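Group II chitinase (Ostrinia furnacalis, PDB 6JAV) probably hydrolyses internal glycosidic bonds of chitin as an endochitinase, this chain being one glycosyl hydrolase family 18 catalytic domain of a much longer protein. Local coordinates at residues A90-K93 with Y94-V98; S156-L159 with K160-L164; Y229-H232 with Y233-K237; G283-A286 with Y287-C291. All coordinates share one frame; numbering follows the deposited sequence.

Interaction 1: residues A90-K93 with Y94-V98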
loop_
_atom_site.group_PDB
_atom_site.type_symbol
_atom_site.label_atom_id
_atom_site.label_comp_id
_atom_site.label_asym_id
_atom_site.label_seq_id
_atom_site.Cartn_x
_atom_site.Cartn_y
_atom_site.Cartn_z
ATOM N N ALA A 90 -7.301 -6.399 -13.036
ATOM C CA ALA A 90 -6.952 -6.291 -14.453
ATOM C C ALA A 90 -8.172 -6.122 -15.351
ATOM O O ALA A 90 -8.131 -5.367 -16.330
ATOM C CB ALA A 90 -6.137 -7.510 -14.887
ATOM N N GLY A 91 -9.248 -6.834 -15.074
ATOM C CA GLY A 91 -10.350 -6.764 -16.033
ATOM C C GLY A 91 -11.579 -5.952 -15.643
ATOM O O GLY A 91 -11.499 -4.975 -14.885
ATOM N N ASP A 92 -12.727 -6.357 -16.169
ATOM C CA ASP A 92 -13.982 -5.665 -15.891
ATOM C C ASP A 92 -14.781 -6.240 -14.723
ATOM O O ASP A 92 -15.876 -5.737 -14.460
ATOM C CB ASP A 92 -14.878 -5.630 -17.143
ATOM C CG ASP A 92 -15.456 -7.002 -17.514
ATOM O OD1 ASP A 92 -15.213 -8.012 -16.820
ATOM O OD2 ASP A 92 -16.168 -7.058 -18.540
ATOM N N LYS A 93 -14.288 -7.236 -13.981
ATOM C CA LYS A 93 -15.202 -7.933 -13.069
ATOM C C LYS A 93 -15.689 -7.057 -11.910
ATOM O O LYS A 93 -16.850 -7.191 -11.491
ATOM C CB LYS A 93 -14.633 -9.262 -12.573
ATOM C CG LYS A 93 -13.426 -9.136 -11.678
ATOM C CD LYS A 93 -12.977 -10.531 -11.261
ATOM C CE LYS A 93 -11.652 -10.437 -10.538
ATOM N NZ LYS A 93 -11.177 -11.826 -10.111
ATOM N N TYR A 94 -14.846 -6.163 -11.371
ATOM C CA TYR A 94 -15.336 -5.284 -10.298
ATOM C C TYR A 94 -16.322 -4.258 -10.837
ATOM O O TYR A 94 -17.312 -3.916 -10.156
ATOM C CB TYR A 94 -14.166 -4.590 -9.587
ATOM C CG TYR A 94 -13.409 -5.524 -8.673
ATOM C CD1 TYR A 94 -13.826 -5.722 -7.374
ATOM C CD2 TYR A 94 -12.288 -6.227 -9.138
ATOM C CE1 TYR A 94 -13.137 -6.606 -6.526
ATOM C CE2 TYR A 94 -11.591 -7.113 -8.305
ATOM C CZ TYR A 94 -12.034 -7.282 -7.007
ATOM O OH TYR A 94 -11.398 -8.149 -6.135
ATOM N N SER A 95 -16.058 -3.747 -12.044
ATOM C CA SER A 95 -17.008 -2.844 -12.687
ATOM C C SER A 95 -18.352 -3.535 -12.912
ATOM O O SER A 95 -19.406 -2.950 -12.634
ATOM C CB SER A 95 -16.406 -2.321 -13.988
ATOM O OG SER A 95 -17.301 -1.441 -14.648
ATOM N N LYS A 96 -18.334 -4.792 -13.382
ATOM C CA LYS A 96 -19.588 -5.511 -13.576
ATOM C C LYS A 96 -20.330 -5.662 -12.257
ATOM O O LYS A 96 -21.557 -5.514 -12.202
ATOM C CB LYS A 96 -19.325 -6.877 -14.206
ATOM C CG LYS A 96 -18.830 -6.804 -15.646
ATOM C CD LYS A 96 -19.922 -6.387 -16.605
ATOM C CE LYS A 96 -19.530 -6.758 -18.032
ATOM N NZ LYS A 96 -20.517 -6.269 -19.032
ATOM N N LEU A 97 -19.598 -5.934 -11.174
ATOM C CA LEU A 97 -20.228 -6.059 -9.865
ATOM C C LEU A 97 -20.887 -4.747 -9.448
ATOM O O LEU A 97 -22.079 -4.718 -9.108
ATOM C CB LEU A 97 -19.169 -6.474 -8.840
ATOM C CG LEU A 97 -19.616 -6.398 -7.375
ATOM C CD1 LEU A 97 -20.778 -7.366 -7.067
ATOM C CD2 LEU A 97 -18.436 -6.689 -6.427
ATOM N N VAL A 98 -20.116 -3.652 -9.431
ATOM C CA VAL A 98 -20.627 -2.434 -8.793
ATOM C C VAL A 98 -21.725 -1.781 -9.611
ATOM O O VAL A 98 -22.483 -0.970 -9.070
ATOM C CB VAL A 98 -19.533 -1.409 -8.420
ATOM C CG1 VAL A 98 -18.473 -2.060 -7.507
ATOM C CG2 VAL A 98 -18.893 -0.800 -9.663
HETATM O O HOH W 1 -13.229 -4.052 -12.938
#

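Interaction 2: residues S156-L159 with K160-L164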
loop_
_atom_site.group_PDB
_atom_site.type_symbol
_atom_site.label_atom_id
_atom_site.label_comp_id
_atom_site.label_asym_id
_atom_site.label_seq_id
_atom_site.Cartn_x
_atom_site.Cartn_y
_atom_site.Cartn_z
ATOM N N SER A 156 -21.182 -0.878 4.405
ATOM C CA SER A 156 -21.244 -0.174 5.687
ATOM C C SER A 156 -22.531 -0.511 6.434
ATOM O O SER A 156 -22.519 -0.743 7.654
ATOM C CB SER A 156 -21.157 1.317 5.435
ATOM O OG SER A 156 -21.170 1.994 6.692
ATOM N N ALA A 157 -23.644 -0.582 5.712
ATOM C CA ALA A 157 -24.937 -0.793 6.356
ATOM C C ALA A 157 -25.035 -2.154 7.028
ATOM O O ALA A 157 -25.800 -2.307 7.991
ATOM C CB ALA A 157 -26.046 -0.615 5.311
ATOM N N VAL A 158 -24.286 -3.145 6.554
ATOM C CA VAL A 158 -24.246 -4.451 7.202
ATOM C C VAL A 158 -23.110 -4.554 8.214
ATOM O O VAL A 158 -23.275 -5.136 9.291
ATOM C CB VAL A 158 -24.168 -5.566 6.149
ATOM C CG1 VAL A 158 -24.086 -6.916 6.844
ATOM C CG2 VAL A 158 -25.385 -5.510 5.221
ATOM N N LEU A 159 -21.938 -4.004 7.895
ATOM C CA LEU A 159 -20.782 -4.187 8.768
ATOM C C LEU A 159 -20.881 -3.345 10.033
ATOM O O LEU A 159 -20.516 -3.813 11.120
ATOM C CB LEU A 159 -19.498 -3.812 8.016
ATOM C CG LEU A 159 -19.121 -4.748 6.881
ATOM C CD1 LEU A 159 -18.071 -4.047 6.008
ATOM C CD2 LEU A 159 -18.575 -6.047 7.422
ATOM N N LYS A 160 -21.310 -2.091 9.905
ATOM C CA LYS A 160 -21.259 -1.183 11.050
ATOM C C LYS A 160 -22.130 -1.649 12.216
ATOM O O LYS A 160 -21.639 -1.638 13.360
ATOM C CB LYS A 160 -21.523 0.257 10.590
ATOM C CG LYS A 160 -21.413 1.312 11.681
ATOM C CD LYS A 160 -21.168 2.686 11.093
ATOM C CE LYS A 160 -19.684 2.969 11.113
ATOM N NZ LYS A 160 -19.392 4.340 11.598
ATOM N N PRO A 161 -23.370 -2.109 12.012
ATOM C CA PRO A 161 -24.149 -2.647 13.147
ATOM C C PRO A 161 -23.515 -3.847 13.835
ATOM O O PRO A 161 -23.742 -4.040 15.035
ATOM C CB PRO A 161 -25.502 -3.005 12.511
ATOM C CG PRO A 161 -25.606 -2.094 11.328
ATOM C CD PRO A 161 -24.193 -1.975 10.795
ATOM N N LYS A 162 -22.733 -4.663 13.126
ATOM C CA LYS A 162 -22.013 -5.772 13.729
ATOM C C LYS A 162 -20.694 -5.353 14.367
ATOM O O LYS A 162 -19.976 -6.216 14.884
ATOM C CB LYS A 162 -21.736 -6.844 12.681
ATOM C CG LYS A 162 -22.998 -7.468 12.133
ATOM C CD LYS A 162 -22.699 -8.255 10.873
ATOM C CE LYS A 162 -23.853 -9.144 10.489
ATOM N NZ LYS A 162 -23.999 -10.231 11.479
ATOM N N GLY A 163 -20.362 -4.067 14.348
ATOM C CA GLY A 163 -19.099 -3.636 14.915
ATOM C C GLY A 163 -17.890 -3.980 14.067
ATOM O O GLY A 163 -16.776 -4.069 14.593
ATOM N N LEU A 164 -18.092 -4.203 12.774
ATOM C CA LEU A 164 -17.017 -4.591 11.865
ATOM C C LEU A 164 -16.556 -3.354 11.104
ATOM O O LEU A 164 -17.331 -2.414 10.878
ATOM C CB LEU A 164 -17.495 -5.667 10.895
ATOM C CG LEU A 164 -17.847 -7.009 11.578
ATOM C CD1 LEU A 164 -18.533 -7.946 10.601
ATOM C CD2 LEU A 164 -16.558 -7.649 12.126
#

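Interaction 3: residues Y229-H232 with Y233-K237. With NAG (2-acetamido-2-deoxy-beta-D-glucopyranose), chain C.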
loop_
_atom_site.group_PDB
_atom_site.type_symbol
_atom_site.label_atom_id
_atom_site.label_comp_id
_atom_site.label_asym_id
_atom_site.label_seq_id
_atom_site.Cartn_x
_atom_site.Cartn_y
_atom_site.Cartn_z
ATOM N N TYR A 229 0.878 16.930 -2.179
ATOM C CA TYR A 229 -0.277 17.296 -2.995
ATOM C C TYR A 229 -1.418 16.298 -2.793
ATOM O O TYR A 229 -2.575 16.682 -2.583
ATOM C CB TYR A 229 0.099 17.358 -4.481
ATOM C CG TYR A 229 -1.085 17.778 -5.321
ATOM C CD1 TYR A 229 -2.035 16.855 -5.749
ATOM C CD2 TYR A 229 -1.273 19.114 -5.637
ATOM C CE1 TYR A 229 -3.154 17.261 -6.477
ATOM C CE2 TYR A 229 -2.378 19.516 -6.359
ATOM C CZ TYR A 229 -3.303 18.583 -6.777
ATOM O OH TYR A 229 -4.414 18.984 -7.506
ATOM N N THR A 230 -1.101 15.004 -2.875
ATOM C CA THR A 230 -2.130 13.971 -2.788
ATOM C C THR A 230 -2.915 14.059 -1.485
ATOM O O THR A 230 -4.148 13.946 -1.482
ATOM C CB THR A 230 -1.443 12.611 -2.884
ATOM O OG1 THR A 230 -0.908 12.434 -4.198
ATOM C CG2 THR A 230 -2.435 11.492 -2.572
ATOM N N ILE A 231 -2.217 14.166 -0.359
ATOM C CA ILE A 231 -2.905 14.172 0.927
ATOM C C ILE A 231 -3.770 15.418 1.062
ATOM O O ILE A 231 -4.932 15.348 1.490
ATOM C CB ILE A 231 -1.879 14.022 2.072
ATOM C CG1 ILE A 231 -1.168 12.656 2.012
ATOM C CG2 ILE A 231 -2.550 14.278 3.428
ATOM C CD1 ILE A 231 -2.096 11.473 2.194
ATOM N N HIS A 232 -3.238 16.572 0.650
ATOM C CA HIS A 232 -4.061 17.772 0.719
ATOM C C HIS A 232 -5.237 17.698 -0.243
ATOM O O HIS A 232 -6.309 18.234 0.059
ATOM C CB HIS A 232 -3.193 18.987 0.415
ATOM C CG HIS A 232 -2.409 19.476 1.590
ATOM N ND1 HIS A 232 -1.070 19.200 1.777
ATOM C CD2 HIS A 232 -2.782 20.245 2.642
ATOM C CE1 HIS A 232 -0.656 19.764 2.899
ATOM N NE2 HIS A 232 -1.672 20.414 3.439
ATOM N N TYR A 233 -5.084 17.004 -1.368
ATOM C CA TYR A 233 -6.174 16.887 -2.325
ATOM C C TYR A 233 -7.297 16.007 -1.785
ATOM O O TYR A 233 -8.476 16.355 -1.908
ATOM C CB TYR A 233 -5.638 16.348 -3.644
ATOM C CG TYR A 233 -6.594 16.560 -4.793
ATOM C CD1 TYR A 233 -6.951 17.841 -5.177
ATOM C CD2 TYR A 233 -7.133 15.501 -5.482
ATOM C CE1 TYR A 233 -7.833 18.049 -6.222
ATOM C CE2 TYR A 233 -8.016 15.701 -6.547
ATOM C CZ TYR A 233 -8.359 16.978 -6.897
ATOM O OH TYR A 233 -9.227 17.183 -7.958
ATOM N N TRP A 234 -6.962 14.864 -1.158
ATOM C CA TRP A 234 -8.008 14.084 -0.488
ATOM C C TRP A 234 -8.770 14.930 0.527
ATOM O O TRP A 234 -10.003 14.835 0.623
ATOM C CB TRP A 234 -7.416 12.796 0.141
ATOM C CG TRP A 234 -7.324 11.691 -0.852
ATOM C CD1 TRP A 234 -6.255 11.355 -1.626
ATOM C CD2 TRP A 234 -8.365 10.763 -1.177
ATOM N NE1 TRP A 234 -6.574 10.280 -2.451
ATOM C CE2 TRP A 234 -7.873 9.914 -2.197
ATOM C CE3 TRP A 234 -9.693 10.603 -0.733
ATOM C CZ2 TRP A 234 -8.657 8.908 -2.782
ATOM C CZ3 TRP A 234 -10.465 9.584 -1.293
ATOM C CH2 TRP A 234 -9.938 8.745 -2.314
ATOM N N MET A 235 -8.065 15.777 1.280
ATOM C CA MET A 235 -8.745 16.640 2.248
ATOM C C MET A 235 -9.588 17.707 1.549
ATOM O O MET A 235 -10.731 17.960 1.962
ATOM C CB MET A 235 -7.737 17.241 3.224
ATOM C CG MET A 235 -7.140 16.146 4.125
ATOM S SD MET A 235 -6.286 16.774 5.583
ATOM C CE MET A 235 -4.910 17.505 4.762
ATOM N N GLU A 236 -9.056 18.310 0.483
ATOM C CA GLU A 236 -9.820 19.324 -0.257
ATOM C C GLU A 236 -11.103 18.729 -0.826
ATOM O O GLU A 236 -12.152 19.396 -0.868
ATOM C CB GLU A 236 -8.936 19.886 -1.373
ATOM C CG GLU A 236 -9.616 20.881 -2.312
ATOM C CD GLU A 236 -8.748 21.234 -3.530
ATOM O OE1 GLU A 236 -7.500 21.229 -3.419
ATOM O OE2 GLU A 236 -9.320 21.505 -4.605
ATOM N N LYS A 237 -11.051 17.457 -1.237
ATOM C CA LYS A 237 -12.218 16.783 -1.796
ATOM C C LYS A 237 -13.241 16.373 -0.746
ATOM O O LYS A 237 -14.309 15.861 -1.119
ATOM C CB LYS A 237 -11.774 15.555 -2.618
ATOM C CG LYS A 237 -10.982 15.916 -3.869
ATOM C CD LYS A 237 -11.896 16.292 -5.006
ATOM C CE LYS A 237 -12.030 15.148 -5.967
ATOM N NZ LYS A 237 -13.015 15.431 -7.074
HETATM C C1 NAG C . 2.076 21.135 0.128
HETATM C C2 NAG C . 2.962 22.295 -0.301
HETATM C C3 NAG C . 2.223 23.627 -0.117
HETATM C C4 NAG C . 0.861 23.583 -0.804
HETATM C C5 NAG C . 0.066 22.371 -0.339
HETATM C C6 NAG C . -1.262 22.208 -1.053
HETATM C C7 NAG C . 5.421 22.301 -0.145
HETATM C C8 NAG C . 5.432 22.409 -1.634
HETATM N N2 NAG C . 4.214 22.282 0.440
HETATM O O3 NAG C . 3.002 24.658 -0.712
HETATM O O4 NAG C . 0.116 24.768 -0.546
HETATM O O5 NAG C . 0.836 21.185 -0.585
HETATM O O6 NAG C . -1.143 21.706 -2.381
HETATM O O7 NAG C . 6.456 22.266 0.505
#

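Interaction 4: residues G283-A286 with Y287-C291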
loop_
_atom_site.group_PDB
_atom_site.type_symbol
_atom_site.label_atom_id
_atom_site.label_comp_id
_atom_site.label_asym_id
_atom_site.label_seq_id
_atom_site.Cartn_x
_atom_site.Cartn_y
_atom_site.Cartn_z
ATOM N N GLY A 283 11.650 -4.606 -12.017
ATOM C CA GLY A 283 11.181 -3.269 -11.672
ATOM C C GLY A 283 10.919 -3.045 -10.195
ATOM O O GLY A 283 10.549 -1.931 -9.802
ATOM N N PHE A 284 11.125 -4.059 -9.362
ATOM C CA PHE A 284 10.775 -4.000 -7.953
ATOM C C PHE A 284 11.921 -4.565 -7.128
ATOM O O PHE A 284 12.489 -5.599 -7.490
ATOM C CB PHE A 284 9.545 -4.892 -7.776
ATOM C CG PHE A 284 9.008 -4.962 -6.372
ATOM C CD1 PHE A 284 8.034 -4.066 -5.928
ATOM C CD2 PHE A 284 9.431 -5.978 -5.512
ATOM C CE1 PHE A 284 7.513 -4.176 -4.628
ATOM C CE2 PHE A 284 8.916 -6.084 -4.222
ATOM C CZ PHE A 284 7.946 -5.195 -3.794
ATOM N N LEU A 285 12.240 -3.932 -6.000
ATOM C CA LEU A 285 13.173 -4.530 -5.043
ATOM C C LEU A 285 12.694 -4.264 -3.622
ATOM O O LEU A 285 12.310 -3.139 -3.290
ATOM C CB LEU A 285 14.610 -3.965 -5.171
ATOM C CG LEU A 285 15.369 -4.302 -6.458
ATOM C CD1 LEU A 285 16.658 -3.501 -6.539
ATOM C CD2 LEU A 285 15.668 -5.806 -6.552
ATOM N N ALA A 286 12.749 -5.280 -2.768
ATOM C CA ALA A 286 12.410 -5.069 -1.371
ATOM C C ALA A 286 13.483 -4.210 -0.707
ATOM O O ALA A 286 14.629 -4.164 -1.162
ATOM C CB ALA A 286 12.355 -6.422 -0.648
ATOM N N TYR A 287 13.118 -3.518 0.376
ATOM C CA TYR A 287 14.130 -2.776 1.115
ATOM C C TYR A 287 15.310 -3.668 1.501
ATOM O O TYR A 287 16.465 -3.245 1.423
ATOM C CB TYR A 287 13.543 -2.080 2.357
ATOM C CG TYR A 287 14.628 -1.314 3.084
ATOM C CD1 TYR A 287 15.111 -0.123 2.559
ATOM C CD2 TYR A 287 15.232 -1.833 4.213
ATOM C CE1 TYR A 287 16.142 0.579 3.182
ATOM C CE2 TYR A 287 16.275 -1.143 4.847
ATOM C CZ TYR A 287 16.707 0.057 4.317
ATOM O OH TYR A 287 17.742 0.765 4.910
ATOM N N TYR A 288 15.051 -4.922 1.903
ATOM C CA TYR A 288 16.175 -5.774 2.307
ATOM C C TYR A 288 17.054 -6.197 1.132
ATOM O O TYR A 288 18.203 -6.623 1.347
ATOM C CB TYR A 288 15.699 -6.981 3.136
ATOM C CG TYR A 288 14.841 -7.995 2.412
ATOM C CD1 TYR A 288 15.407 -8.951 1.536
ATOM C CD2 TYR A 288 13.456 -8.036 2.622
ATOM C CE1 TYR A 288 14.617 -9.878 0.891
ATOM C CE2 TYR A 288 12.656 -8.961 1.971
ATOM C CZ TYR A 288 13.232 -9.879 1.099
ATOM O OH TYR A 288 12.448 -10.819 0.471
ATOM N N GLU A 289 16.545 -6.122 -0.091
ATOM C CA GLU A 289 17.390 -6.307 -1.269
ATOM C C GLU A 289 18.199 -5.050 -1.570
ATOM O O GLU A 289 19.390 -5.130 -1.928
ATOM C CB GLU A 289 16.509 -6.708 -2.450
ATOM C CG GLU A 289 15.938 -8.144 -2.288
ATOM C CD GLU A 289 14.892 -8.508 -3.318
ATOM O OE1 GLU A 289 13.978 -7.696 -3.614
ATOM O OE2 GLU A 289 14.920 -9.654 -3.839
ATOM N N ILE A 290 17.580 -3.878 -1.410
ATOM C CA ILE A 290 18.266 -2.611 -1.694
ATOM C C ILE A 290 19.387 -2.368 -0.693
ATOM O O ILE A 290 20.510 -1.996 -1.067
ATOM C CB ILE A 290 17.229 -1.469 -1.667
ATOM C CG1 ILE A 290 16.231 -1.635 -2.806
ATOM C CG2 ILE A 290 17.940 -0.099 -1.731
ATOM C CD1 ILE A 290 15.022 -0.691 -2.673
ATOM N N CYS A 291 19.102 -2.543 0.605
ATOM C CA CYS A 291 20.119 -2.229 1.600
ATOM C C CYS A 291 21.336 -3.144 1.458
ATOM O O CYS A 291 22.472 -2.698 1.683
ATOM C CB CYS A 291 19.527 -2.208 3.013
ATOM S SG CYS A 291 18.864 -3.775 3.639
#

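Interaction 1: residues A90-K93 with Y94-V98
With chi1 at 71°, Asp92 holds its carboxylate between its own backbone N and carbonyl carbon, while Lys96 is bent at chi2 (-72°), which carries its CE past the carboxylate as the chain end leads away; the two chains meet at a slant. Carbon does the touching: Asp92 OD2 lies 3.4 Å from Lys96 CE, whereas Lys96 NZ stays 4.4 Å from that oxygen, too far for a salt bridge although the opposite charges probably still attract. Beneath them the first helical turn closes through Lys96 N to Asp92 O (2.8 Å, 163° at the hydrogen), followed by Leu97 N to Lys93 O at 3.0 Å. A water bridges the turn, donating to Gly91 O (2.8 Å) and accepting from Ser95 N (3.0 Å). Lys93 runs extended alongside Tyr94, its CE 4.0 Å from Tyr94 CE2, and both polar ends converge on the carboxylate of Asp88: NZ of Lys93 by a salt bridge, OH of Tyr94 by a hydrogen bond. Helix 93-98 follows the loop after strand 78-84; Tyr94 stacks on Trp127 and touches Leu46 of strand 38-46, and Leu97 packs against both that strand and Ala103 and Phe107 of helix 101-118.

Interaction 2: residues S156-L159 with K160-L164
Helix 143-159 ends here through a pair of backbone bonds that fold the chain back: Leu164 N reaches Leu159 O at 3.0 Å (161° at the hydrogen), and Gly163 N reaches Lys160 O at 2.9 Å across a type I turn. One turn earlier, Lys160 N still makes a regular helical bond to Ser156 O. Leu159 O also takes a weak bond from Lys162 N, so this carbonyl serves two donors, and Leu164 N sits above the carbonyl plane, 38° out of it. Against this backbone the side chains of Leu159 and Leu164 cross at about a right angle. CD2 of Leu159 lies 3.7 Å from Leu164 CB and equally near its CD1, an apolar contact between the last helical turn and the residue after Gly163. Pro161, which has no N-H to offer, puts CD 3.2 Å from Ala157 O. Lys162 runs its aliphatic part past Val158 O, with CD at 3.5 Å, and its NZ continues to a salt bridge with Glu116 on helix 101-118; Val158 and Leu159 pack on that same helix. Gly163, with phi at 74°, is the C-prime residue of a Schellman motif, and the leucine contact that usually accompanies this motif joins the helix end to the approach to strand 165-170.

Interaction 3: residues Y229-H232 with Y233-K237
Unusual for a helix turn, one of its rings faces a sugar: His232 has an N-acetylglucosamine against one face, with NAG C5 4.0 Å above the ring plane and displaced toward the rim. The closest pair is His232 ND1 to NAG O5 at 3.6 Å, so the approach is by packing, while ND1 itself is hydrogen-bonded to the backbone O of Asn228, the N-glycosylated residue. That bond helps set the rotation of the ring under the sugar. CD2 of the same imidazole has Met235 CE 4.1 Å away, the thioether chain crossing at a slant.

On another side of the helix, Tyr229 and Tyr233 point the same way. Both carry CG anti to the backbone N (chi1 -178° and -164°), which sends the rings along together; their planes differ by 21°, but with centroids 5.5 Å apart they barely overlap. The nearest approach of the two side chains is Tyr229 OH to Tyr233 CD1, 3.6 Å, with Tyr229 CE1 against Tyr233 CB. Tyr233 OH goes on to Asp178, which also forms a salt bridge with Lys237. Inward, Thr230 CG2 meets the indole of Trp234 at its edge, 3.9 Å from CD1 and in the ring plane, and Trp234 NE1 is satisfied by Ser171 O. Bonds from each N-H to the carbonyl four residues back, such as Trp234 N to Thr230 O (3.0 Å), run underneath. Thr230, Ile231 and Trp234, all buried, reach Val195 of strand 192-195. The whole is a helix packed on the TIM barrel of family 18, beside a glycosylation site.

Interaction 4: residues G283-A286 with Y287-C291
Leu285 and Ala286 carry a strand-to-helix junction of this family 18 domain, where strand 284-286 runs straight into helix 287-296 and their short axes stand near a right angle. Just before them the ring of Phe284 stacks on Tyr251 and touches the bound thienopyridine inhibitor, so the strand helps line the ligand pocket. Leu285 sets its CB 3.7 Å from Ile290 CG1, the two side chains meeting at a slant, while Glu289 crosses Leu285 at about a right angle. Ala286 occupies the N-cap position and is gripped from several directions. Its carbonyl accepts Ile290 N at 3.0 Å and, weakly, Glu289 N. Its methyl makes a CH-pi contact over the face of Tyr288, 3.9 Å from the centroid and 20° off the ring normal; Tyr288 reaches this place with CG between its backbone N and carbonyl carbon. Glu289, buried, also bonds to Thr279 OG1 through OE1 and to Tyr278 N through OE2, so its carboxylate has several partners. The remaining grip is the Ala286 N-H, which points to the anti lone pair of Glu289 OE1 at 2.8 Å, with 165° at the hydrogen.

In the fold
All four are local contacts within one family 18 barrel domain, and none touches another. Interaction 4 is wholly buried, and a buried carboxylate binds backbone N-H groups there; the other three are partly buried. Interactions 1 and 2 both lean on helix 101-118, one at a helix start and one at a helix end, yet their centres are about 24 Å apart. Each puts lysines at its surface, but interaction 1 adds a bridging water, where interaction 2 relies on glycine geometry and leucine packing. Interaction 3 lies along a single helix, 227-236, aromatic and bordered by a glycan, whereas 283-291, about 29 Å away between centres, borders the inhibitor. Interactions 2 and 4 lie on opposite sides of the chain's centre.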